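Local coordinates for protein polycyclic ketone monooxygenase (Myceliophthora thermophila, PDB 5MQ6) that uses FAD and NADPH to insert one oxygen atom next to the carbonyl of ketones, bulky polycyclic ones above all, giving esters or lactones, at residues Pro421-Arg426 with Thr594-Gly599; Ala361-Ile366 with Gly386-Leu391; Ala587-Ser592 with Asn625-Met630; Gly304-Gly309 with Glu397-Arg402. One frame throughout, in Å; residues are numbered along the deposited sequence.

In the fold
From the N terminus, residues 304-309, just past strand 294-299, open contact 4, which closes on the long helix 378-406. Nested inside that loop is contact 2, joining residues 361-366 to an earlier part of the same helix. Residues 421-426 then open contact 1, a long loop closed at 594-599. Contact 3 starts within it, at 587-592, and closes beyond it at 625-630, so contacts 1 and 3 cross. Trp423 of contact 1 packs on Ala364 of contact 2 and donates to Ser592 O of contact 3, while Trp589 NE1 donates to Ser363 O. Contacts 1 to 3 tie the C-terminal loops to the NADPH site and helix 378-406; contact 4 joins strand 305-306 to the same helix.

Contact 1: residues Pro421-Arg426 with Thr594-Gly599; sequences PTWCKR and TGCTPG. With NDP (NADPH dihydro-nicotinamide-adenine-dinucleotide phosphate), chain C.
Cys596 is joined to Cys424 by a disulfide, SG to SG 2.1 Å with chi3 -80°, which locks together two loops far apart in sequence. Cys596 SG also approaches the Trp423 indole obliquely, 3.6 Å from NE1, a sulfur-aromatic contact. The NE1 proton itself goes to Ser592 O, while Pro421 CB covers one face of the indole. Next along the chain, Thr597 OG1 lies 4.1 Å from Cys424 CB; the hydroxyl is buried here without a polar partner in the model. Pro598 contributes its carbonyl: Lys425 NZ donates to Pro598 O at 2.9 Å, in the carbonyl plane and on a lone pair. The lysine chain bends at chi2 (-71°), bringing NZ to this oxygen and, at 2.8 Å, to O3X of the 2'-phosphate of NADPH. At Gly599 the backbone comes close to the same group, its CA lying 3.4 Å from Lys425 NZ. With an alanine in place of Lys425 the ammonium group is gone, which would probably leave Pro598 O and the 2'-phosphate without this shared donor. Thr301 and Tyr600 also bond the dinucleotide, so the disulfide-linked loops form part of the NADPH 2'-phosphate site of this Baeyer-Villiger monooxygenase.

Contact 2: residues Ala361-Ile366 with Gly386-Leu391; sequences AFSAVI and GRLYKL
Ala361 and Leu391 bring their CA atoms to 5.7 Å where a 3-10 turn leading into the short helix 363-366 meets the long helix 378-406. This is apolar helix-to-helix packing, with no direct hydrogen bond between the two segments. Leu391 lays CD2 against the backbone of Ala361, 3.8 Å from its N; its CG, anti to the backbone N (chi1 -171°), brings the branch there. Ala361 CB in turn faces the Leu388 carbonyl oxygen at 4.0 Å. One turn earlier on the long helix, Leu388 spreads its two methyls over Ser363 and Ala364: CD1 meets Ala364 CB at 3.8 Å, and CD2 lies 4.1 Å from Ser363 OG. An alanine at Leu388 would take away both methyls and is likely to open a gap beside Ala364. Trp423 also packs on Ala364 and Leu388, extending the apolar surface toward the disulfide-linked loop. The polar link is indirect. Ser363 OG, hydrogen-bonded as well to Pro360 O, accepts from a water at 2.9 Å; the same water lies at the edge of the Arg387 guanidinium, in its plane, and accepts from Arg387 NH2 at 2.8 Å.

Contact 3: residues Ala587-Ser592 with Asn625-Met630; sequences AGWFAS and NLSQGM
Trp589 and Phe590 present two neighbouring aromatic rings to residues 625-627, packing the loop after helix 573-585 against the loop that leads into helix 630-641. Carbon-to-carbon packing centres on Ser627, whose CB sits 3.4 Å from Trp589 CB and 3.6 Å from Trp589 CG. Ring-to-carbonyl contacts come next. Ser627 O stands over one face of the indole, 4.0 Å above its plane and over its centre. Phe590 instead turns its far end to two carbonyls: Leu626 O lies at the ring edge, in plane, 3.3 Å from CZ, whereas Asn625 O comes in obliquely to CE2. The different first torsions of the two neighbours (chi1 -166° in Trp589, -53° in Phe590) set the indole against Ser627 and the phenyl end at these carbonyls, with Trp589 CD1 over the rim of one Phe590 face.

No hydrogen bond links the two segments, and their polar groups find mates nearby. Trp589 NE1 donates to Ser363 O, Asn625 OD1 accepts from Ser535 N, and Ser627 OG is hydrogen-bonded to His586 ND1. Within its own segment, Gln628 NE2 also donates to Ser627 OG, 3.0 Å away at 161°, with the hydroxyl oxygen close to the amide plane.

Contact 4: residues Gly304-Gly309 with Glu397-Arg402; sequences GVWWRG and EQVRAR
Arg402 and Val305 make the direct hydrogen bond of this contact: Arg402 NH2 donates to Val305 O over 3.3 Å, nearly straight at 172°. The acceptor lies at the guanidinium edge, close to its plane, yet the donor stands well above the carbonyl plane and misses the lone pairs. NH2 has a second acceptor in Ser430 O. A water adds an indirect link, donating to Val305 O at 2.7 Å and to Val399 O at 2.8 Å.

One face of the guanidinium covers the peptide between Trp306 and Trp307. Trp307 N lies over the centre of that face, and Trp306 C is nearer the rim, 3.2 Å above the plane. A bend at chi3 (112°) turns the group to this position after CG has left anti to the backbone N.

The partners are strand 305-306, paired in parallel with strand 428-429, and the helix 378-406 packed against it. Strand 305-306 follows strand 294-299 of the five-stranded parallel sheet on the NADPH side.

Packing contacts follow. Val399 sends CG1 to Gly304 CA, 3.8 Å away, and CG2 to CE3 of Trp306. The benzene end of the same indole lies across Gln398, with CH2 3.6 Å from both Gln398 CB and Gln398 OE1 and the ring and amide planes 35° apart. Trp307 CD1 sits over the rim of one Trp306 face.

A further polar pairing holds the two indoles: Trp306 NE1 and Trp307 NE1 converge on one carboxylate oxygen, both donating to Glu358 OE2.

Contact 1: residues Pro421-Arg426 with Thr594-Gly599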
# COMPACT_ATOMS: atom_id res chain seq x y z
N PRO A 421 -18.86 -8.28 0.65
CA PRO A 421 -17.95 -9.32 0.15
C PRO A 421 -16.49 -9.12 0.61
O PRO A 421 -16.03 -8.00 0.77
CB PRO A 421 -18.02 -9.14 -1.35
CG PRO A 421 -19.27 -8.39 -1.62
CD PRO A 421 -19.53 -7.55 -0.42
N THR A 422 -15.80 -10.22 0.85
CA THR A 422 -14.43 -10.23 1.31
C THR A 422 -13.54 -9.29 0.46
O THR A 422 -12.68 -8.62 0.98
CB THR A 422 -13.83 -11.67 1.25
OG1 THR A 422 -14.68 -12.64 1.93
CG2 THR A 422 -12.47 -11.69 1.90
N TRP A 423 -13.73 -9.30 -0.86
CA TRP A 423 -12.94 -8.45 -1.72
C TRP A 423 -13.09 -6.89 -1.59
O TRP A 423 -12.29 -6.20 -2.18
CB TRP A 423 -13.12 -8.90 -3.16
CG TRP A 423 -14.47 -8.60 -3.76
CD1 TRP A 423 -14.91 -7.39 -4.21
CD2 TRP A 423 -15.55 -9.52 -3.97
NE1 TRP A 423 -16.16 -7.52 -4.73
CE2 TRP A 423 -16.58 -8.81 -4.60
CE3 TRP A 423 -15.71 -10.90 -3.74
CZ2 TRP A 423 -17.79 -9.40 -4.97
CZ3 TRP A 423 -16.93 -11.51 -4.10
CH2 TRP A 423 -17.95 -10.75 -4.74
N CYS A 424 -14.08 -6.35 -0.85
CA CYS A 424 -14.33 -4.91 -0.81
C CYS A 424 -13.42 -4.10 0.12
O CYS A 424 -13.39 -2.89 0.02
CB CYS A 424 -15.78 -4.62 -0.39
SG CYS A 424 -17.02 -5.14 -1.58
N LYS A 425 -12.73 -4.77 1.05
CA LYS A 425 -11.79 -4.16 1.95
C LYS A 425 -10.66 -5.11 2.14
O LYS A 425 -10.80 -6.32 1.92
CB LYS A 425 -12.36 -3.95 3.36
CG LYS A 425 -13.64 -3.18 3.46
CD LYS A 425 -13.50 -1.69 3.16
CE LYS A 425 -14.53 -0.82 3.91
NZ LYS A 425 -14.11 0.62 3.90
N ARG A 426 -9.57 -4.58 2.68
CA ARG A 426 -8.45 -5.47 3.00
C ARG A 426 -8.86 -6.42 4.15
O ARG A 426 -9.46 -6.01 5.14
CB ARG A 426 -7.10 -4.78 3.28
CG ARG A 426 -5.96 -5.79 2.95
CD ARG A 426 -4.60 -5.19 3.00
NE ARG A 426 -3.48 -6.10 3.22
CZ ARG A 426 -2.66 -6.55 2.26
NH1 ARG A 426 -2.87 -6.31 0.96
NH2 ARG A 426 -1.61 -7.29 2.55
N THR A 594 -18.49 -2.99 -8.21
CA THR A 594 -19.74 -2.24 -8.18
C THR A 594 -20.49 -2.28 -6.92
O THR A 594 -20.95 -1.25 -6.47
CB THR A 594 -20.70 -2.85 -9.18
OG1 THR A 594 -20.04 -2.82 -10.43
CG2 THR A 594 -21.99 -2.06 -9.25
N GLY A 595 -20.66 -3.47 -6.38
CA GLY A 595 -21.49 -3.63 -5.21
C GLY A 595 -20.77 -3.32 -3.91
O GLY A 595 -21.38 -3.42 -2.87
N CYS A 596 -19.50 -2.94 -3.96
CA CYS A 596 -18.76 -2.67 -2.73
C CYS A 596 -19.24 -1.48 -1.88
O CYS A 596 -19.46 -0.39 -2.41
CB CYS A 596 -17.25 -2.53 -3.04
SG CYS A 596 -16.56 -4.18 -3.39
N THR A 597 -19.37 -1.70 -0.55
CA THR A 597 -19.31 -0.62 0.44
C THR A 597 -18.11 0.23 0.08
O THR A 597 -17.04 -0.34 -0.26
CB THR A 597 -18.87 -1.00 1.87
OG1 THR A 597 -18.17 -2.25 1.87
CG2 THR A 597 -19.96 -0.94 2.78
N PRO A 598 -18.26 1.57 0.27
CA PRO A 598 -17.15 2.50 0.00
C PRO A 598 -15.92 2.14 0.83
O PRO A 598 -16.00 1.51 1.90
CB PRO A 598 -17.72 3.89 0.35
CG PRO A 598 -19.04 3.67 1.03
CD PRO A 598 -19.43 2.23 0.91
N GLY A 599 -14.76 2.49 0.29
CA GLY A 599 -13.47 2.20 0.91
C GLY A 599 -12.43 2.66 -0.08
O GLY A 599 -12.79 3.10 -1.20
PA NDP C . -7.89 2.28 6.70
O1A NDP C . -8.09 3.40 5.62
O2A NDP C . -7.90 0.81 6.36
O5B NDP C . -8.90 2.61 7.90
C5B NDP C . -9.28 3.93 8.25
C4B NDP C . -10.44 3.72 9.20
O4B NDP C . -10.96 5.00 9.63
C3B NDP C . -11.58 2.93 8.54
O3B NDP C . -11.99 1.88 9.42
C2B NDP C . -12.59 4.04 8.32
O2B NDP C . -13.97 3.57 8.21
C1B NDP C . -12.35 4.94 9.51
N9A NDP C . -12.94 6.26 9.29
C8A NDP C . -12.75 7.11 8.22
N7A NDP C . -13.49 8.22 8.35
C5A NDP C . -14.15 8.05 9.53
C6A NDP C . -15.14 8.83 10.26
N6A NDP C . -15.51 9.99 9.75
N1A NDP C . -15.60 8.33 11.43
C2A NDP C . -15.21 7.12 11.95
N3A NDP C . -14.32 6.32 11.34
C4A NDP C . -13.80 6.76 10.14
O3 NDP C . -6.49 2.48 7.44
PN NDP C . -5.54 1.45 8.28
O1N NDP C . -4.34 2.33 8.77
O2N NDP C . -6.32 0.71 9.35
O5D NDP C . -5.02 0.36 7.20
C5D NDP C . -4.42 0.86 5.96
C4D NDP C . -3.68 -0.24 5.22
O4D NDP C . -2.49 -0.63 5.93
C3D NDP C . -4.50 -1.53 5.26
O3D NDP C . -5.76 -1.55 4.50
C2D NDP C . -3.41 -2.60 5.00
O2D NDP C . -3.05 -2.65 3.59
C1D NDP C . -2.31 -2.10 5.94
P2B NDP C . -14.56 3.21 6.75
O1X NDP C . -14.12 4.38 5.85
O2X NDP C . -16.07 3.22 6.84
O3X NDP C . -14.07 1.80 6.41

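Contact 2: residues Ala361-Ile366 with Gly386-Leu391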
# COMPACT_ATOMS: atom_id res chain seq x y z
N ALA A 361 -12.53 -15.91 -3.13
CA ALA A 361 -13.23 -14.77 -3.74
C ALA A 361 -12.44 -13.49 -3.68
O ALA A 361 -12.87 -12.48 -4.30
CB ALA A 361 -14.60 -14.51 -3.12
N PHE A 362 -11.32 -13.49 -2.94
CA PHE A 362 -10.41 -12.29 -3.13
C PHE A 362 -9.98 -12.04 -4.59
O PHE A 362 -9.67 -10.89 -4.99
CB PHE A 362 -9.20 -12.33 -2.19
CG PHE A 362 -8.62 -10.98 -1.88
CD1 PHE A 362 -9.31 -10.08 -1.05
CD2 PHE A 362 -7.35 -10.61 -2.37
CE1 PHE A 362 -8.76 -8.81 -0.75
CE2 PHE A 362 -6.83 -9.36 -2.10
CZ PHE A 362 -7.52 -8.47 -1.27
N SER A 363 -10.01 -13.08 -5.37
CA SER A 363 -9.72 -13.01 -6.81
C SER A 363 -10.66 -12.02 -7.55
O SER A 363 -10.34 -11.52 -8.65
CB SER A 363 -9.94 -14.43 -7.38
OG SER A 363 -11.32 -14.80 -7.19
N ALA A 364 -11.80 -11.72 -6.95
CA ALA A 364 -12.70 -10.70 -7.48
C ALA A 364 -11.94 -9.43 -7.76
O ALA A 364 -12.25 -8.72 -8.65
CB ALA A 364 -13.87 -10.40 -6.49
N VAL A 365 -11.01 -9.09 -6.90
CA VAL A 365 -10.31 -7.83 -7.06
C VAL A 365 -8.92 -7.97 -7.57
O VAL A 365 -8.36 -6.97 -7.96
CB VAL A 365 -10.26 -6.92 -5.84
CG1 VAL A 365 -11.64 -6.26 -5.65
CG2 VAL A 365 -9.75 -7.65 -4.60
N ILE A 366 -8.35 -9.17 -7.52
CA ILE A 366 -6.99 -9.45 -7.99
C ILE A 366 -6.90 -10.01 -9.41
O ILE A 366 -5.99 -9.64 -10.16
CB ILE A 366 -6.33 -10.46 -6.99
CG1 ILE A 366 -6.15 -9.79 -5.67
CG2 ILE A 366 -5.06 -10.97 -7.53
CD1 ILE A 366 -5.60 -8.41 -5.76
N GLY A 386 -22.47 -13.34 -10.06
CA GLY A 386 -23.12 -14.40 -9.36
C GLY A 386 -22.13 -15.42 -8.91
O GLY A 386 -22.17 -15.82 -7.74
N ARG A 387 -21.21 -15.79 -9.81
CA ARG A 387 -20.16 -16.76 -9.51
C ARG A 387 -19.29 -16.33 -8.28
O ARG A 387 -19.06 -17.10 -7.31
CB ARG A 387 -19.28 -17.11 -10.73
CG ARG A 387 -18.30 -18.28 -10.46
CD ARG A 387 -17.28 -18.51 -11.58
NE ARG A 387 -16.34 -17.39 -11.75
CZ ARG A 387 -15.39 -17.05 -10.89
NH1 ARG A 387 -15.22 -17.73 -9.76
NH2 ARG A 387 -14.58 -16.01 -11.14
N LEU A 388 -18.84 -15.09 -8.31
CA LEU A 388 -17.98 -14.55 -7.25
C LEU A 388 -18.72 -14.45 -5.92
O LEU A 388 -18.17 -14.82 -4.90
CB LEU A 388 -17.43 -13.19 -7.60
CG LEU A 388 -16.42 -13.22 -8.74
CD1 LEU A 388 -16.17 -11.79 -9.11
CD2 LEU A 388 -15.12 -13.87 -8.31
N TYR A 389 -19.95 -13.95 -5.94
CA TYR A 389 -20.78 -13.93 -4.71
C TYR A 389 -20.97 -15.34 -4.08
O TYR A 389 -20.87 -15.52 -2.83
CB TYR A 389 -22.12 -13.22 -4.99
CG TYR A 389 -21.99 -11.73 -4.83
CD1 TYR A 389 -21.55 -10.93 -5.87
CD2 TYR A 389 -22.30 -11.11 -3.65
CE1 TYR A 389 -21.39 -9.55 -5.71
CE2 TYR A 389 -22.13 -9.75 -3.49
CZ TYR A 389 -21.69 -8.98 -4.53
OH TYR A 389 -21.52 -7.61 -4.36
N LYS A 390 -21.22 -16.34 -4.93
CA LYS A 390 -21.33 -17.72 -4.47
C LYS A 390 -20.02 -18.23 -3.98
O LYS A 390 -19.99 -18.90 -2.98
CB LYS A 390 -21.82 -18.68 -5.55
CG LYS A 390 -23.28 -18.55 -5.98
CD LYS A 390 -23.79 -19.88 -6.62
CE LYS A 390 -24.24 -19.78 -8.08
NZ LYS A 390 -25.72 -19.71 -8.23
N LEU A 391 -18.92 -17.93 -4.67
CA LEU A 391 -17.63 -18.31 -4.16
C LEU A 391 -17.28 -17.76 -2.76
O LEU A 391 -16.71 -18.46 -1.89
CB LEU A 391 -16.56 -17.87 -5.16
CG LEU A 391 -15.14 -18.34 -4.94
CD1 LEU A 391 -15.05 -19.88 -4.91
CD2 LEU A 391 -14.28 -17.68 -6.06
O HOH W 1 -12.55 -16.36 -9.25

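Contact 3: residues Ala587-Ser592 with Asn625-Met630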
# COMPACT_ATOMS: atom_id res chain seq x y z
N ALA A 587 -11.68 -5.13 -18.33
CA ALA A 587 -12.41 -4.27 -17.41
C ALA A 587 -13.66 -4.95 -16.82
O ALA A 587 -14.02 -4.71 -15.67
CB ALA A 587 -12.76 -2.94 -18.10
N GLY A 588 -14.28 -5.82 -17.59
CA GLY A 588 -15.45 -6.59 -17.13
C GLY A 588 -15.19 -7.38 -15.85
O GLY A 588 -16.06 -7.45 -15.01
N TRP A 589 -13.98 -7.89 -15.67
CA TRP A 589 -13.63 -8.54 -14.40
C TRP A 589 -13.97 -7.63 -13.21
O TRP A 589 -14.52 -8.09 -12.22
CB TRP A 589 -12.15 -8.96 -14.35
CG TRP A 589 -11.92 -9.87 -13.23
CD1 TRP A 589 -11.66 -9.53 -11.95
CD2 TRP A 589 -11.96 -11.29 -13.27
NE1 TRP A 589 -11.53 -10.66 -11.16
CE2 TRP A 589 -11.73 -11.75 -11.94
CE3 TRP A 589 -12.19 -12.23 -14.29
CZ2 TRP A 589 -11.72 -13.11 -11.60
CZ3 TRP A 589 -12.18 -13.57 -13.97
CH2 TRP A 589 -11.97 -14.01 -12.62
N PHE A 590 -13.70 -6.34 -13.35
CA PHE A 590 -13.78 -5.43 -12.22
C PHE A 590 -15.14 -4.79 -11.94
O PHE A 590 -15.30 -4.01 -10.99
CB PHE A 590 -12.60 -4.49 -12.22
CG PHE A 590 -11.26 -5.22 -12.30
CD1 PHE A 590 -10.67 -5.74 -11.15
CD2 PHE A 590 -10.65 -5.45 -13.50
CE1 PHE A 590 -9.49 -6.49 -11.21
CE2 PHE A 590 -9.42 -6.16 -13.57
CZ PHE A 590 -8.82 -6.67 -12.41
N ALA A 591 -16.15 -5.24 -12.69
CA ALA A 591 -17.55 -5.05 -12.24
C ALA A 591 -17.80 -5.61 -10.86
O ALA A 591 -18.71 -5.16 -10.15
CB ALA A 591 -18.50 -5.72 -13.21
N SER A 592 -16.98 -6.60 -10.48
CA SER A 592 -16.92 -7.06 -9.10
C SER A 592 -16.93 -5.95 -8.06
O SER A 592 -17.39 -6.14 -6.97
CB SER A 592 -15.70 -7.92 -8.87
OG SER A 592 -14.52 -7.14 -8.94
N ASN A 625 -6.55 -2.98 -14.36
CA ASN A 625 -5.56 -3.99 -14.42
C ASN A 625 -5.95 -5.13 -15.32
O ASN A 625 -7.08 -5.28 -15.75
CB ASN A 625 -5.36 -4.53 -13.00
CG ASN A 625 -4.37 -3.73 -12.18
OD1 ASN A 625 -3.63 -2.95 -12.67
ND2 ASN A 625 -4.31 -4.04 -10.89
N LEU A 626 -4.97 -5.95 -15.65
CA LEU A 626 -5.21 -7.22 -16.25
C LEU A 626 -6.07 -8.00 -15.23
O LEU A 626 -6.10 -7.64 -14.06
CB LEU A 626 -3.90 -7.90 -16.45
CG LEU A 626 -2.87 -7.24 -17.34
CD1 LEU A 626 -1.61 -8.05 -17.24
CD2 LEU A 626 -3.34 -7.31 -18.78
N SER A 627 -6.80 -9.02 -15.68
CA SER A 627 -7.77 -9.73 -14.86
C SER A 627 -7.30 -11.17 -14.53
O SER A 627 -8.10 -11.96 -13.98
CB SER A 627 -9.13 -9.78 -15.55
OG SER A 627 -9.07 -10.53 -16.75
N GLN A 628 -6.05 -11.52 -14.87
CA GLN A 628 -5.63 -12.89 -14.82
C GLN A 628 -4.67 -13.29 -13.72
O GLN A 628 -4.25 -14.46 -13.68
CB GLN A 628 -5.09 -13.29 -16.16
CG GLN A 628 -6.06 -13.06 -17.34
CD GLN A 628 -7.25 -13.99 -17.34
OE1 GLN A 628 -7.10 -15.14 -17.67
NE2 GLN A 628 -8.45 -13.50 -16.98
N GLY A 629 -4.38 -12.35 -12.83
CA GLY A 629 -3.43 -12.50 -11.71
C GLY A 629 -1.95 -12.32 -11.92
O GLY A 629 -1.41 -12.33 -13.08
N MET A 630 -1.26 -12.20 -10.79
CA MET A 630 0.18 -11.86 -10.82
C MET A 630 1.03 -12.88 -11.60
O MET A 630 1.90 -12.51 -12.41
CB MET A 630 0.73 -11.59 -9.41
CG MET A 630 2.21 -11.19 -9.45
SD MET A 630 2.49 -9.52 -10.19
CE MET A 630 1.33 -8.50 -9.42

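Contact 4: residues Gly304-Gly309 with Glu397-Arg402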
# COMPACT_ATOMS: atom_id res chain seq x y z
N GLY A 304 -13.90 -7.30 8.68
CA GLY A 304 -13.99 -8.72 8.81
C GLY A 304 -12.67 -9.26 9.33
O GLY A 304 -11.67 -9.27 8.65
N VAL A 305 -12.71 -9.72 10.54
CA VAL A 305 -11.58 -10.11 11.30
C VAL A 305 -11.46 -11.63 11.34
O VAL A 305 -12.24 -12.33 11.99
CB VAL A 305 -11.67 -9.51 12.70
CG1 VAL A 305 -10.42 -9.90 13.51
CG2 VAL A 305 -11.79 -8.03 12.60
N TRP A 306 -10.46 -12.13 10.64
CA TRP A 306 -10.24 -13.59 10.57
C TRP A 306 -9.11 -13.96 11.53
O TRP A 306 -8.61 -13.10 12.23
CB TRP A 306 -9.99 -13.98 9.10
CG TRP A 306 -10.18 -15.42 8.72
CD1 TRP A 306 -9.33 -16.15 7.97
CD2 TRP A 306 -11.27 -16.32 9.10
NE1 TRP A 306 -9.82 -17.42 7.79
CE2 TRP A 306 -11.01 -17.57 8.45
CE3 TRP A 306 -12.45 -16.19 9.88
CZ2 TRP A 306 -11.85 -18.68 8.57
CZ3 TRP A 306 -13.26 -17.34 10.05
CH2 TRP A 306 -12.97 -18.56 9.38
N TRP A 307 -8.74 -15.23 11.60
CA TRP A 307 -7.80 -15.68 12.56
C TRP A 307 -6.38 -15.42 12.06
O TRP A 307 -6.13 -15.35 10.86
CB TRP A 307 -7.99 -17.16 12.83
CG TRP A 307 -7.77 -18.07 11.60
CD1 TRP A 307 -8.70 -18.42 10.70
CD2 TRP A 307 -6.58 -18.74 11.23
NE1 TRP A 307 -8.16 -19.26 9.76
CE2 TRP A 307 -6.86 -19.49 10.06
CE3 TRP A 307 -5.28 -18.81 11.77
CZ2 TRP A 307 -5.91 -20.25 9.41
CZ3 TRP A 307 -4.35 -19.58 11.16
CH2 TRP A 307 -4.65 -20.29 9.99
N ARG A 308 -5.46 -15.23 13.02
CA ARG A 308 -4.04 -14.98 12.71
C ARG A 308 -3.13 -16.19 12.83
O ARG A 308 -2.33 -16.49 11.90
CB ARG A 308 -3.51 -13.86 13.58
CG ARG A 308 -2.03 -13.50 13.44
CD ARG A 308 -1.81 -12.71 12.18
NE ARG A 308 -2.09 -13.53 10.97
CZ ARG A 308 -2.03 -13.04 9.70
NH1 ARG A 308 -1.68 -11.76 9.45
NH2 ARG A 308 -2.28 -13.84 8.67
N GLY A 309 -3.13 -16.86 13.99
CA GLY A 309 -2.21 -17.94 14.15
C GLY A 309 -0.71 -17.65 14.12
O GLY A 309 0.10 -18.34 13.45
N GLU A 397 -19.54 -16.09 5.62
CA GLU A 397 -20.40 -16.54 6.71
C GLU A 397 -19.53 -17.03 7.88
O GLU A 397 -19.89 -16.78 9.01
CB GLU A 397 -21.33 -17.64 6.28
CG GLU A 397 -22.34 -17.20 5.26
CD GLU A 397 -23.68 -16.67 5.84
OE1 GLU A 397 -23.76 -15.39 5.99
OE2 GLU A 397 -24.63 -17.53 6.09
N GLN A 398 -18.41 -17.71 7.62
CA GLN A 398 -17.50 -18.06 8.72
C GLN A 398 -16.93 -16.87 9.45
O GLN A 398 -16.76 -16.94 10.64
CB GLN A 398 -16.36 -18.95 8.29
CG GLN A 398 -16.96 -20.30 7.81
CD GLN A 398 -15.96 -21.40 7.79
OE1 GLN A 398 -14.76 -21.16 7.66
NE2 GLN A 398 -16.42 -22.63 7.99
N VAL A 399 -16.62 -15.80 8.76
CA VAL A 399 -16.08 -14.64 9.46
C VAL A 399 -17.10 -14.07 10.45
O VAL A 399 -16.74 -13.75 11.56
CB VAL A 399 -15.66 -13.54 8.49
CG1 VAL A 399 -15.05 -12.32 9.25
CG2 VAL A 399 -14.63 -14.06 7.49
N ARG A 400 -18.35 -13.94 10.03
CA ARG A 400 -19.42 -13.43 10.91
C ARG A 400 -19.71 -14.34 12.09
O ARG A 400 -19.98 -13.89 13.22
CB ARG A 400 -20.70 -13.25 10.14
CG ARG A 400 -20.82 -12.01 9.21
CD ARG A 400 -22.03 -12.24 8.24
NE ARG A 400 -21.58 -11.68 7.08
CZ ARG A 400 -21.54 -12.06 5.83
NH1 ARG A 400 -22.14 -13.12 5.26
NH2 ARG A 400 -20.86 -11.21 5.12
N ALA A 401 -19.64 -15.63 11.82
CA ALA A 401 -19.86 -16.63 12.87
C ALA A 401 -18.74 -16.62 13.91
O ALA A 401 -19.00 -16.80 15.12
CB ALA A 401 -19.91 -17.99 12.22
N ARG A 402 -17.51 -16.43 13.43
CA ARG A 402 -16.37 -16.33 14.31
C ARG A 402 -16.61 -15.16 15.26
O ARG A 402 -16.40 -15.25 16.49
CB ARG A 402 -15.03 -16.14 13.54
CG ARG A 402 -13.88 -16.06 14.49
CD ARG A 402 -12.49 -16.53 14.05
NE ARG A 402 -11.78 -15.35 14.01
CZ ARG A 402 -10.79 -14.88 14.72
NH1 ARG A 402 -9.96 -15.54 15.45
NH2 ARG A 402 -10.55 -13.66 14.45
O HOH W 2 -14.70 -12.69 13.15